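Local coordinates for ricin B lectin (Clostridium thermocellum, PDB 3VSF), which acts as an exo-beta-1,3-galactanase, probably releasing galactose from beta-1,3-galactan, and joins a family 43 glycoside hydrolase domain to a CBM13 beta-trefoil that binds galactose, at residues Trp484-Ala487 with Asn491-Trp494; Leu248-Cys253 with Ser274-Leu279; Met207-Tyr212 with Glu235-Ile240. All coordinates share one frame; numbering follows the deposited sequence.

Interaction 1. Residues Trp484-Ala487 with Asn491-Trp494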
ATOM      1  N   TRP A 484      -3.340  -9.666  30.759  1.00 53.08           N
ATOM      2  CA  TRP A 484      -4.063  -9.979  31.988  1.00 52.39           C
ATOM      3  C   TRP A 484      -4.437  -8.723  32.765  1.00 54.94           C
ATOM      4  O   TRP A 484      -3.757  -7.701  32.679  1.00 56.95           O
ATOM      5  CB  TRP A 484      -3.225 -10.908  32.868  1.00 53.45           C
ATOM      6  CG  TRP A 484      -4.023 -11.674  33.879  1.00 53.23           C
ATOM      7  CD1 TRP A 484      -4.437 -11.234  35.101  1.00 50.95           C
ATOM      8  CD2 TRP A 484      -4.494 -13.022  33.757  1.00 51.18           C
ATOM      9  NE1 TRP A 484      -5.141 -12.222  35.747  1.00 47.83           N
ATOM     10  CE2 TRP A 484      -5.189 -13.331  34.943  1.00 48.15           C
ATOM     11  CE3 TRP A 484      -4.397 -13.997  32.760  1.00 50.82           C
ATOM     12  CZ2 TRP A 484      -5.785 -14.570  35.158  1.00 47.17           C
ATOM     13  CZ3 TRP A 484      -4.989 -15.229  32.975  1.00 50.53           C
ATOM     14  CH2 TRP A 484      -5.673 -15.504  34.164  1.00 50.11           C
ATOM     15  N   SER A 485      -5.523  -8.808  33.526  1.00 56.53           N
ATOM     16  CA  SER A 485      -5.982  -7.689  34.340  1.00 57.27           C
ATOM     17  C   SER A 485      -4.909  -7.264  35.336  1.00 58.30           C
ATOM     18  O   SER A 485      -4.109  -8.085  35.784  1.00 58.64           O
ATOM     19  CB  SER A 485      -7.262  -8.064  35.089  1.00 57.52           C
ATOM     20  OG  SER A 485      -8.276  -8.481  34.191  1.00 64.60           O
ATOM     21  N   ASP A 486      -4.898  -5.981  35.679  1.00 58.85           N
ATOM     22  CA  ASP A 486      -3.949  -5.458  36.654  1.00 62.13           C
ATOM     23  C   ASP A 486      -4.217  -6.042  38.038  1.00 63.19           C
ATOM     24  O   ASP A 486      -5.108  -5.585  38.752  1.00 62.29           O
ATOM     25  CB  ASP A 486      -4.018  -3.930  36.699  1.00 61.34           C
ATOM     26  CG  ASP A 486      -3.093  -3.334  37.746  1.00 68.22           C
ATOM     27  OD1 ASP A 486      -2.100  -3.995  38.114  1.00 68.45           O
ATOM     28  OD2 ASP A 486      -3.362  -2.201  38.196  1.00 71.06           O
ATOM     29  N   ALA A 487      -3.439  -7.055  38.409  1.00 62.40           N
ATOM     30  CA  ALA A 487      -3.615  -7.731  39.689  1.00 61.34           C
ATOM     31  C   ALA A 487      -2.553  -7.317  40.703  1.00 63.63           C
ATOM     32  O   ALA A 487      -2.547  -7.796  41.838  1.00 65.54           O
ATOM     33  CB  ALA A 487      -3.609  -9.241  39.496  1.00 61.91           C
ATOM     34  N   ASN A 491       4.829 -10.195  38.370  1.00 52.87           N
ATOM     35  CA  ASN A 491       4.977 -10.773  37.042  1.00 55.89           C
ATOM     36  C   ASN A 491       4.363  -9.862  35.986  1.00 56.27           C
ATOM     37  O   ASN A 491       4.416 -10.151  34.791  1.00 52.23           O
ATOM     38  CB  ASN A 491       4.341 -12.163  36.980  1.00 54.26           C
ATOM     39  CG  ASN A 491       2.842 -12.130  37.203  1.00 55.31           C
ATOM     40  OD1 ASN A 491       2.340 -11.358  38.023  1.00 55.64           O
ATOM     41  ND2 ASN A 491       2.117 -12.967  36.470  1.00 51.34           N
ATOM     42  N   GLN A 492       3.782  -8.756  36.443  1.00 56.63           N
ATOM     43  CA  GLN A 492       3.155  -7.784  35.558  1.00 54.78           C
ATOM     44  C   GLN A 492       3.946  -6.481  35.527  1.00 57.45           C
ATOM     45  O   GLN A 492       3.583  -5.539  34.823  1.00 63.47           O
ATOM     46  CB  GLN A 492       1.720  -7.507  36.008  1.00 53.80           C
ATOM     47  CG  GLN A 492       0.821  -8.730  35.998  1.00 56.71           C
ATOM     48  CD  GLN A 492      -0.567  -8.434  36.528  1.00 58.12           C
ATOM     49  OE1 GLN A 492      -0.772  -7.460  37.253  1.00 61.15           O
ATOM     50  NE2 GLN A 492      -1.529  -9.273  36.166  1.00 56.65           N
ATOM     51  N   HIS A 493       5.028  -6.433  36.298  1.00 58.72           N
ATOM     52  CA  HIS A 493       5.861  -5.237  36.377  1.00 58.25           C
ATOM     53  C   HIS A 493       7.128  -5.395  35.543  1.00 56.99           C
ATOM     54  O   HIS A 493       7.831  -6.400  35.649  1.00 56.67           O
ATOM     55  CB  HIS A 493       6.216  -4.930  37.833  1.00 60.63           C
ATOM     56  CG  HIS A 493       5.021  -4.739  38.718  1.00 59.43           C
ATOM     57  ND1 HIS A 493       5.128  -4.518  40.074  1.00 62.87           N
ATOM     58  CD2 HIS A 493       3.698  -4.734  38.439  1.00 60.30           C
ATOM     59  CE1 HIS A 493       3.921  -4.386  40.593  1.00 63.81           C
ATOM     60  NE2 HIS A 493       3.034  -4.512  39.622  1.00 61.95           N
ATOM     61  N   TRP A 494       7.414  -4.398  34.712  1.00 61.03           N
ATOM     62  CA  TRP A 494       8.555  -4.463  33.804  1.00 59.13           C
ATOM     63  C   TRP A 494       9.458  -3.241  33.938  1.00 63.30           C
ATOM     64  O   TRP A 494       8.981  -2.119  34.110  1.00 63.37           O
ATOM     65  CB  TRP A 494       8.072  -4.595  32.358  1.00 55.12           C
ATOM     66  CG  TRP A 494       7.197  -5.786  32.127  1.00 51.44           C
ATOM     67  CD1 TRP A 494       5.863  -5.887  32.398  1.00 50.12           C
ATOM     68  CD2 TRP A 494       7.591  -7.049  31.576  1.00 48.27           C
ATOM     69  NE1 TRP A 494       5.403  -7.133  32.052  1.00 51.89           N
ATOM     70  CE2 TRP A 494       6.444  -7.866  31.545  1.00 48.78           C
ATOM     71  CE3 TRP A 494       8.801  -7.567  31.108  1.00 49.76           C
ATOM     72  CZ2 TRP A 494       6.472  -9.173  31.064  1.00 48.75           C
ATOM     73  CZ3 TRP A 494       8.827  -8.865  30.632  1.00 48.71           C
ATOM     74  CH2 TRP A 494       7.672  -9.653  30.613  1.00 49.45           C
TER

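Interaction 2. Residues Leu248-Cys253 with Ser274-Leu279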
ATOM      1  N   LEU A 248      -2.758  -9.593  -7.997  1.00 68.96           N
ATOM      2  CA  LEU A 248      -3.766  -8.590  -8.310  1.00 67.18           C
ATOM      3  C   LEU A 248      -4.329  -7.943  -7.048  1.00 66.00           C
ATOM      4  O   LEU A 248      -5.199  -8.505  -6.384  1.00 65.23           O
ATOM      5  CB  LEU A 248      -4.897  -9.208  -9.136  1.00 70.54           C
ATOM      6  CG  LEU A 248      -5.986  -8.253  -9.632  1.00 67.73           C
ATOM      7  CD1 LEU A 248      -5.373  -7.114 -10.433  1.00 69.00           C
ATOM      8  CD2 LEU A 248      -7.018  -9.000 -10.461  1.00 67.93           C
ATOM      9  N   ILE A 249      -3.822  -6.757  -6.724  1.00 64.33           N
ATOM     10  CA  ILE A 249      -4.316  -5.997  -5.582  1.00 61.32           C
ATOM     11  C   ILE A 249      -5.523  -5.160  -5.988  1.00 66.38           C
ATOM     12  O   ILE A 249      -5.435  -4.322  -6.883  1.00 65.48           O
ATOM     13  CB  ILE A 249      -3.231  -5.070  -5.000  1.00 58.82           C
ATOM     14  CG1 ILE A 249      -2.191  -5.878  -4.219  1.00 63.83           C
ATOM     15  CG2 ILE A 249      -3.858  -4.025  -4.094  1.00 55.42           C
ATOM     16  CD1 ILE A 249      -1.329  -6.781  -5.077  1.00 65.60           C
ATOM     17  N   THR A 250      -6.652  -5.393  -5.327  1.00 65.72           N
ATOM     18  CA  THR A 250      -7.882  -4.683  -5.651  1.00 64.89           C
ATOM     19  C   THR A 250      -8.468  -3.992  -4.428  1.00 64.14           C
ATOM     20  O   THR A 250      -7.994  -4.179  -3.310  1.00 62.06           O
ATOM     21  CB  THR A 250      -8.942  -5.638  -6.229  1.00 66.94           C
ATOM     22  OG1 THR A 250      -9.272  -6.635  -5.253  1.00 66.55           O
ATOM     23  CG2 THR A 250      -8.418  -6.318  -7.485  1.00 68.92           C
ATOM     24  N   SER A 251      -9.502  -3.188  -4.652  1.00 66.15           N
ATOM     25  CA  SER A 251     -10.224  -2.544  -3.564  1.00 66.05           C
ATOM     26  C   SER A 251     -11.705  -2.870  -3.678  1.00 63.50           C
ATOM     27  O   SER A 251     -12.121  -3.608  -4.570  1.00 65.99           O
ATOM     28  CB  SER A 251     -10.020  -1.028  -3.600  1.00 66.79           C
ATOM     29  OG  SER A 251     -10.725  -0.444  -4.681  1.00 66.17           O
ATOM     30  N   GLY A 252     -12.500  -2.322  -2.766  1.00 63.75           N
ATOM     31  CA  GLY A 252     -13.937  -2.500  -2.810  1.00 66.39           C
ATOM     32  C   GLY A 252     -14.594  -1.353  -3.550  1.00 69.36           C
ATOM     33  O   GLY A 252     -13.931  -0.384  -3.921  1.00 70.05           O
ATOM     34  N   CYS A 253     -15.899  -1.462  -3.769  1.00 70.55           N
ATOM     35  CA  CYS A 253     -16.642  -0.413  -4.454  1.00 71.35           C
ATOM     36  C   CYS A 253     -17.530   0.346  -3.474  1.00 71.76           C
ATOM     37  O   CYS A 253     -18.689  -0.012  -3.265  1.00 72.18           O
ATOM     38  CB  CYS A 253     -17.481  -1.002  -5.587  1.00 75.18           C
ATOM     39  SG  CYS A 253     -18.226   0.230  -6.680  1.00 88.67           S
ATOM     40  N   SER A 274      -6.279 -17.410  -7.468  1.00 72.55           N
ATOM     41  CA  SER A 274      -6.740 -17.845  -6.155  1.00 73.39           C
ATOM     42  C   SER A 274      -7.941 -17.031  -5.699  1.00 74.27           C
ATOM     43  O   SER A 274      -8.455 -16.192  -6.439  1.00 78.78           O
ATOM     44  CB  SER A 274      -5.614 -17.716  -5.128  1.00 74.38           C
ATOM     45  OG  SER A 274      -5.258 -16.358  -4.932  1.00 72.79           O
ATOM     46  N   GLN A 275      -8.385 -17.287  -4.473  1.00 71.05           N
ATOM     47  CA  GLN A 275      -9.450 -16.505  -3.865  1.00 71.27           C
ATOM     48  C   GLN A 275      -8.882 -15.190  -3.343  1.00 74.05           C
ATOM     49  O   GLN A 275      -7.669 -14.980  -3.365  1.00 75.41           O
ATOM     50  CB  GLN A 275     -10.106 -17.292  -2.728  1.00 75.24           C
ATOM     51  CG  GLN A 275      -9.114 -17.946  -1.778  1.00 79.01           C
ATOM     52  CD  GLN A 275      -9.793 -18.729  -0.671  1.00 82.36           C
ATOM     53  OE1 GLN A 275     -10.375 -18.151   0.247  1.00 77.73           O
ATOM     54  NE2 GLN A 275      -9.723 -20.054  -0.754  1.00 81.79           N
ATOM     55  N   LEU A 276      -9.757 -14.307  -2.877  1.00 73.31           N
ATOM     56  CA  LEU A 276      -9.326 -13.009  -2.372  1.00 69.87           C
ATOM     57  C   LEU A 276      -8.837 -13.105  -0.931  1.00 74.37           C
ATOM     58  O   LEU A 276      -9.496 -13.703  -0.080  1.00 77.53           O
ATOM     59  CB  LEU A 276     -10.456 -11.979  -2.477  1.00 72.00           C
ATOM     60  CG  LEU A 276     -10.862 -11.516  -3.880  1.00 72.81           C
ATOM     61  CD1 LEU A 276      -9.657 -10.983  -4.645  1.00 68.92           C
ATOM     62  CD2 LEU A 276     -11.545 -12.634  -4.652  1.00 77.40           C
ATOM     63  N   TYR A 277      -7.675 -12.515  -0.666  1.00 73.64           N
ATOM     64  CA  TYR A 277      -7.122 -12.475   0.682  1.00 67.43           C
ATOM     65  C   TYR A 277      -6.992 -11.034   1.161  1.00 66.20           C
ATOM     66  O   TYR A 277      -6.484 -10.176   0.439  1.00 66.40           O
ATOM     67  CB  TYR A 277      -5.762 -13.170   0.731  1.00 67.00           C
ATOM     68  CG  TYR A 277      -5.812 -14.650   0.423  1.00 70.13           C
ATOM     69  CD1 TYR A 277      -6.215 -15.565   1.386  1.00 73.10           C
ATOM     70  CD2 TYR A 277      -5.449 -15.132  -0.827  1.00 72.71           C
ATOM     71  CE1 TYR A 277      -6.261 -16.919   1.111  1.00 75.26           C
ATOM     72  CE2 TYR A 277      -5.493 -16.484  -1.112  1.00 75.53           C
ATOM     73  CZ  TYR A 277      -5.897 -17.373  -0.139  1.00 78.35           C
ATOM     74  OH  TYR A 277      -5.941 -18.720  -0.417  1.00 77.78           O
ATOM     75  N   ASN A 278      -7.453 -10.774   2.380  1.00 64.23           N
ATOM     76  CA  ASN A 278      -7.420  -9.426   2.937  1.00 62.47           C
ATOM     77  C   ASN A 278      -6.017  -8.822   2.969  1.00 65.99           C
ATOM     78  O   ASN A 278      -5.037  -9.510   3.256  1.00 60.59           O
ATOM     79  CB  ASN A 278      -8.040  -9.408   4.335  1.00 60.69           C
ATOM     80  CG  ASN A 278      -9.544  -9.596   4.307  1.00 66.44           C
ATOM     81  OD1 ASN A 278     -10.110 -10.013   3.296  1.00 70.26           O
ATOM     82  ND2 ASN A 278     -10.200  -9.286   5.419  1.00 62.77           N
ATOM     83  N   LEU A 279      -5.937  -7.531   2.665  1.00 66.15           N
ATOM     84  CA  LEU A 279      -4.672  -6.807   2.669  1.00 60.97           C
ATOM     85  C   LEU A 279      -4.847  -5.488   3.412  1.00 61.35           C
ATOM     86  O   LEU A 279      -5.772  -4.727   3.129  1.00 61.04           O
ATOM     87  CB  LEU A 279      -4.202  -6.546   1.238  1.00 66.06           C
ATOM     88  CG  LEU A 279      -2.793  -5.976   1.066  1.00 64.62           C
ATOM     89  CD1 LEU A 279      -1.759  -6.960   1.586  1.00 60.25           C
ATOM     90  CD2 LEU A 279      -2.526  -5.638  -0.392  1.00 60.09           C
TER

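Interaction 3. Residues Met207-Tyr212 with Glu235-Ile240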
ATOM      1  N   MET A 207     -18.700  -4.714 -11.924  1.00 70.55           N
ATOM      2  CA  MET A 207     -18.938  -5.991 -11.261  1.00 71.89           C
ATOM      3  C   MET A 207     -17.895  -7.029 -11.656  1.00 73.28           C
ATOM      4  O   MET A 207     -17.588  -7.940 -10.885  1.00 74.15           O
ATOM      5  CB  MET A 207     -20.341  -6.510 -11.581  1.00 72.83           C
ATOM      6  CG  MET A 207     -21.466  -5.611 -11.098  1.00 74.73           C
ATOM      7  SD  MET A 207     -21.536  -5.475  -9.301  1.00 87.32           S
ATOM      8  CE  MET A 207     -21.714  -7.197  -8.837  1.00 80.40           C
ATOM      9  N   ASP A 208     -17.353  -6.891 -12.861  1.00 72.57           N
ATOM     10  CA  ASP A 208     -16.357  -7.831 -13.360  1.00 69.73           C
ATOM     11  C   ASP A 208     -15.067  -7.115 -13.742  1.00 69.55           C
ATOM     12  O   ASP A 208     -15.086  -5.955 -14.148  1.00 70.39           O
ATOM     13  CB  ASP A 208     -16.902  -8.601 -14.566  1.00 71.51           C
ATOM     14  CG  ASP A 208     -18.226  -9.284 -14.275  1.00 74.59           C
ATOM     15  OD1 ASP A 208     -18.505  -9.563 -13.090  1.00 77.30           O
ATOM     16  OD2 ASP A 208     -18.986  -9.544 -15.232  1.00 70.41           O
ATOM     17  N   LEU A 209     -13.945  -7.813 -13.600  1.00 70.13           N
ATOM     18  CA  LEU A 209     -12.659  -7.288 -14.037  1.00 69.02           C
ATOM     19  C   LEU A 209     -12.265  -7.909 -15.369  1.00 73.58           C
ATOM     20  O   LEU A 209     -12.278  -9.131 -15.522  1.00 74.39           O
ATOM     21  CB  LEU A 209     -11.574  -7.560 -12.994  1.00 69.57           C
ATOM     22  CG  LEU A 209     -11.520  -6.625 -11.784  1.00 70.66           C
ATOM     23  CD1 LEU A 209     -10.453  -7.084 -10.802  1.00 67.97           C
ATOM     24  CD2 LEU A 209     -11.263  -5.195 -12.230  1.00 65.86           C
ATOM     25  N   HIS A 210     -11.922  -7.064 -16.334  1.00 71.34           N
ATOM     26  CA  HIS A 210     -11.493  -7.540 -17.641  1.00 71.15           C
ATOM     27  C   HIS A 210     -10.003  -7.304 -17.859  1.00 72.84           C
ATOM     28  O   HIS A 210      -9.517  -6.179 -17.741  1.00 72.46           O
ATOM     29  CB  HIS A 210     -12.305  -6.872 -18.755  1.00 71.40           C
ATOM     30  CG  HIS A 210     -13.659  -7.477 -18.963  1.00 72.57           C
ATOM     31  ND1 HIS A 210     -14.533  -7.030 -19.930  1.00 71.13           N
ATOM     32  CD2 HIS A 210     -14.287  -8.499 -18.333  1.00 72.04           C
ATOM     33  CE1 HIS A 210     -15.642  -7.746 -19.884  1.00 70.96           C
ATOM     34  NE2 HIS A 210     -15.519  -8.645 -18.924  1.00 74.02           N
ATOM     35  N   LEU A 211      -9.282  -8.377 -18.168  1.00 71.67           N
ATOM     36  CA  LEU A 211      -7.865  -8.282 -18.489  1.00 72.41           C
ATOM     37  C   LEU A 211      -7.674  -8.364 -19.998  1.00 72.73           C
ATOM     38  O   LEU A 211      -7.837  -9.427 -20.594  1.00 72.28           O
ATOM     39  CB  LEU A 211      -7.081  -9.399 -17.801  1.00 71.71           C
ATOM     40  CG  LEU A 211      -5.569  -9.413 -18.048  1.00 72.62           C
ATOM     41  CD1 LEU A 211      -4.932  -8.126 -17.547  1.00 71.16           C
ATOM     42  CD2 LEU A 211      -4.927 -10.623 -17.390  1.00 74.95           C
ATOM     43  N   TYR A 212      -7.336  -7.235 -20.611  1.00 72.77           N
ATOM     44  CA  TYR A 212      -7.149  -7.175 -22.056  1.00 73.49           C
ATOM     45  C   TYR A 212      -5.679  -7.299 -22.431  1.00 74.14           C
ATOM     46  O   TYR A 212      -4.822  -6.642 -21.840  1.00 73.47           O
ATOM     47  CB  TYR A 212      -7.712  -5.867 -22.618  1.00 74.54           C
ATOM     48  CG  TYR A 212      -9.160  -5.610 -22.274  1.00 72.54           C
ATOM     49  CD1 TYR A 212     -10.183  -6.185 -23.017  1.00 70.19           C
ATOM     50  CD2 TYR A 212      -9.505  -4.786 -21.211  1.00 72.99           C
ATOM     51  CE1 TYR A 212     -11.510  -5.950 -22.706  1.00 70.70           C
ATOM     52  CE2 TYR A 212     -10.828  -4.546 -20.894  1.00 74.63           C
ATOM     53  CZ  TYR A 212     -11.826  -5.130 -21.644  1.00 71.51           C
ATOM     54  OH  TYR A 212     -13.143  -4.892 -21.329  1.00 70.12           O
ATOM     55  N   GLU A 235     -12.421  -3.117  -7.443  1.00 65.82           N
ATOM     56  CA  GLU A 235     -12.025  -1.879  -8.109  1.00 64.61           C
ATOM     57  C   GLU A 235     -10.545  -1.566  -7.909  1.00 65.83           C
ATOM     58  O   GLU A 235      -9.810  -2.350  -7.312  1.00 70.38           O
ATOM     59  CB  GLU A 235     -12.874  -0.710  -7.604  1.00 67.78           C
ATOM     60  CG  GLU A 235     -14.366  -0.983  -7.625  1.00 71.82           C
ATOM     61  CD  GLU A 235     -14.848  -1.462  -8.978  1.00 72.40           C
ATOM     62  OE1 GLU A 235     -14.449  -0.865  -9.999  1.00 75.69           O
ATOM     63  OE2 GLU A 235     -15.618  -2.444  -9.021  1.00 71.51           O
ATOM     64  N   ALA A 236     -10.123  -0.410  -8.417  1.00 66.64           N
ATOM     65  CA  ALA A 236      -8.739   0.046  -8.301  1.00 65.94           C
ATOM     66  C   ALA A 236      -7.725  -1.093  -8.390  1.00 65.37           C
ATOM     67  O   ALA A 236      -6.900  -1.263  -7.492  1.00 68.22           O
ATOM     68  CB  ALA A 236      -8.550   0.824  -7.008  1.00 62.58           C
ATOM     69  N   PRO A 237      -7.774  -1.870  -9.481  1.00 63.16           N
ATOM     70  CA  PRO A 237      -6.901  -3.040  -9.610  1.00 64.80           C
ATOM     71  C   PRO A 237      -5.445  -2.666  -9.870  1.00 66.18           C
ATOM     72  O   PRO A 237      -5.168  -1.680 -10.553  1.00 65.92           O
ATOM     73  CB  PRO A 237      -7.482  -3.767 -10.824  1.00 65.60           C
ATOM     74  CG  PRO A 237      -8.071  -2.683 -11.650  1.00 67.24           C
ATOM     75  CD  PRO A 237      -8.615  -1.674 -10.675  1.00 66.07           C
ATOM     76  N   CYS A 238      -4.530  -3.456  -9.319  1.00 67.67           N
ATOM     77  CA  CYS A 238      -3.103  -3.283  -9.558  1.00 65.65           C
ATOM     78  C   CYS A 238      -2.492  -4.625  -9.939  1.00 66.65           C
ATOM     79  O   CYS A 238      -2.559  -5.584  -9.171  1.00 67.75           O
ATOM     80  CB  CYS A 238      -2.408  -2.729  -8.312  1.00 61.23           C
ATOM     81  SG  CYS A 238      -2.996  -1.106  -7.775  1.00 62.96           S
ATOM     82  N   LEU A 239      -1.905  -4.695 -11.128  1.00 66.80           N
ATOM     83  CA  LEU A 239      -1.339  -5.945 -11.618  1.00 67.00           C
ATOM     84  C   LEU A 239       0.185  -5.938 -11.561  1.00 70.11           C
ATOM     85  O   LEU A 239       0.832  -5.071 -12.149  1.00 70.60           O
ATOM     86  CB  LEU A 239      -1.813  -6.225 -13.045  1.00 66.82           C
ATOM     87  CG  LEU A 239      -1.412  -7.578 -13.633  1.00 69.97           C
ATOM     88  CD1 LEU A 239      -1.834  -8.708 -12.705  1.00 69.92           C
ATOM     89  CD2 LEU A 239      -2.012  -7.763 -15.017  1.00 67.41           C
ATOM     90  N   ILE A 240       0.750  -6.907 -10.847  1.00 69.56           N
ATOM     91  CA  ILE A 240       2.198  -7.024 -10.712  1.00 69.27           C
ATOM     92  C   ILE A 240       2.653  -8.479 -10.800  1.00 72.05           C
ATOM     93  O   ILE A 240       1.835  -9.397 -10.793  1.00 72.18           O
ATOM     94  CB  ILE A 240       2.696  -6.426  -9.382  1.00 71.33           C
ATOM     95  CG1 ILE A 240       2.127  -7.209  -8.197  1.00 71.65           C
ATOM     96  CG2 ILE A 240       2.326  -4.954  -9.280  1.00 69.83           C
ATOM     97  CD1 ILE A 240       2.556  -6.672  -6.849  1.00 67.90           C
TER

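Interaction 1. Residues Trp484-Ala487 with Asn491-Trp494
The amide of Q492 is held against the backbone of S485 and A487, and these two bonds form the tight part of the contact. NE2 of Q492 donates to O of S485 at 2.9 Å with a bent N-H...O angle of 135°, lying off the carbonyl plane. OE1 of Q492 takes the N-H of A487, also at 2.9 Å; this donor lies in the amide's carbonyl plane, on a lone pair. With both ends of the amide used, and NE2 bonded again to D469, its rotation is fixed. The chain beyond CG is extended and carries the amide straight across to the turn. The rim is looser: CD1 of W484 only approaches NE2 of Q492 to 3.7 Å, the indole is inclined 47° to the amide, and this exposed ring lies near a bound glycerol. D486 is exposed too, but its OD2 is tied by a salt bridge to K458. Q492 and W494 form the QxW motif of ricin-type beta-trefoils; here the glutamine braces the turn before it. The contact bridges the turn between strands 479-484 and 494-498; W484 pairs by backbone with L467, while W494 bonds to I468 O and packs on L365 of strand 363-367.

Interaction 2. Residues Leu248-Cys253 with Ser274-Leu279
L276 and L279 are the residues of 274-279 that meet T250 and I249, and no hydrogen bond joins the two segments. The segment begins in a loop, where OG of S274 donates to O of Q275 at 3.2 Å, in the carbonyl plane on a lone pair, and also bonds to N of Y265. Next comes L276. Its CB does not point at the other segment, but the CD1 branch reaches to 4.4 Å from OG1 of T250, a loose van der Waals approach; that hydroxyl has its polar partner in NE of R234. The chain then enters strand 277-279, and at L279 the CB points toward 248-253. With CG anti to the backbone N (chi1 -171°), the L279 side chain extends toward I249 and its CD2 methyl lies 3.8 Å from CG1 of I249, the two side chains meeting at a slant. The closest CA atoms, those of I249 and L279, are 8.3 Å apart, a spacing that fits strands separated by an intervening one. That strand is 261-266, which lies between 246-251 and 277-279 in a four-stranded antiparallel blade of the family 43 beta-propeller. L279 packs on Y263 and L276 on K262 of this middle strand, I249 extends to P289 and I292 of strand 288-296, and T250 touches L209 of strand 208-214.

Interaction 3. Residues Met207-Tyr212 with Glu235-Ile240
Packing between consecutive blades of the five-bladed beta-propeller brings L209 and L211 of strand 208-214 against P237 and L239 of strand 237-241. The strands belong to different four-stranded sheets: 208-214 is third in its blade, whereas 237-241 is the first of the next. CA atoms of L211 and L239 lie 9.8 Å apart, a face-to-face spacing rather than that of paired strands. In the first pair, the CD2 methyl of L209 meets the CG corner of the P237 ring at 4.1 Å, the two side chains crossing at a slant. In the second, CD1 of L211 meets CD2 of L239 at 3.9 Å, methyl to methyl, with the two side chains at about a right angle. L211 and L239 both hold CG anti to the backbone N (chi1 -180° and -174°), directing these branches into the interface between the sheets. The chain turns a corner at A236 (phi 36°), just before P237, whose CB points toward 207-212. Within the first strand, ND1 of H210 donates to OH of Y212 at 2.9 Å; the hydroxyl sits in the imidazole plane, and Y182 meets H210 edge-to-face. P237 O accepts from N188 of the preceding blade, a polar link nearby. The four contact side chains themselves are buried and apolar and make no hydrogen bond across it, which implies that they hold the blades by dispersion and water exclusion.

Along the chain interaction 3 comes first, then interaction 2, then interaction 1. Interactions 3 and 2 meet in one blade of the propeller, through the antiparallel neighbours 237-241 and 246-251; the centres of the two interactions lie 10 Å apart, and C238 N to I249 O, at 2.7 Å, is a probable hydrogen bond between them. Interaction 3 thus ties this blade to the preceding one, while interaction 2 spans it toward its last strand. Interaction 1 belongs to the beta-trefoil, its centre about 40 Å from that of interaction 2 and 50 Å from that of interaction 3. The two domains nevertheless come near each other: the side chain of L279 lies about 10 Å from that of N440, a galactose-binding residue.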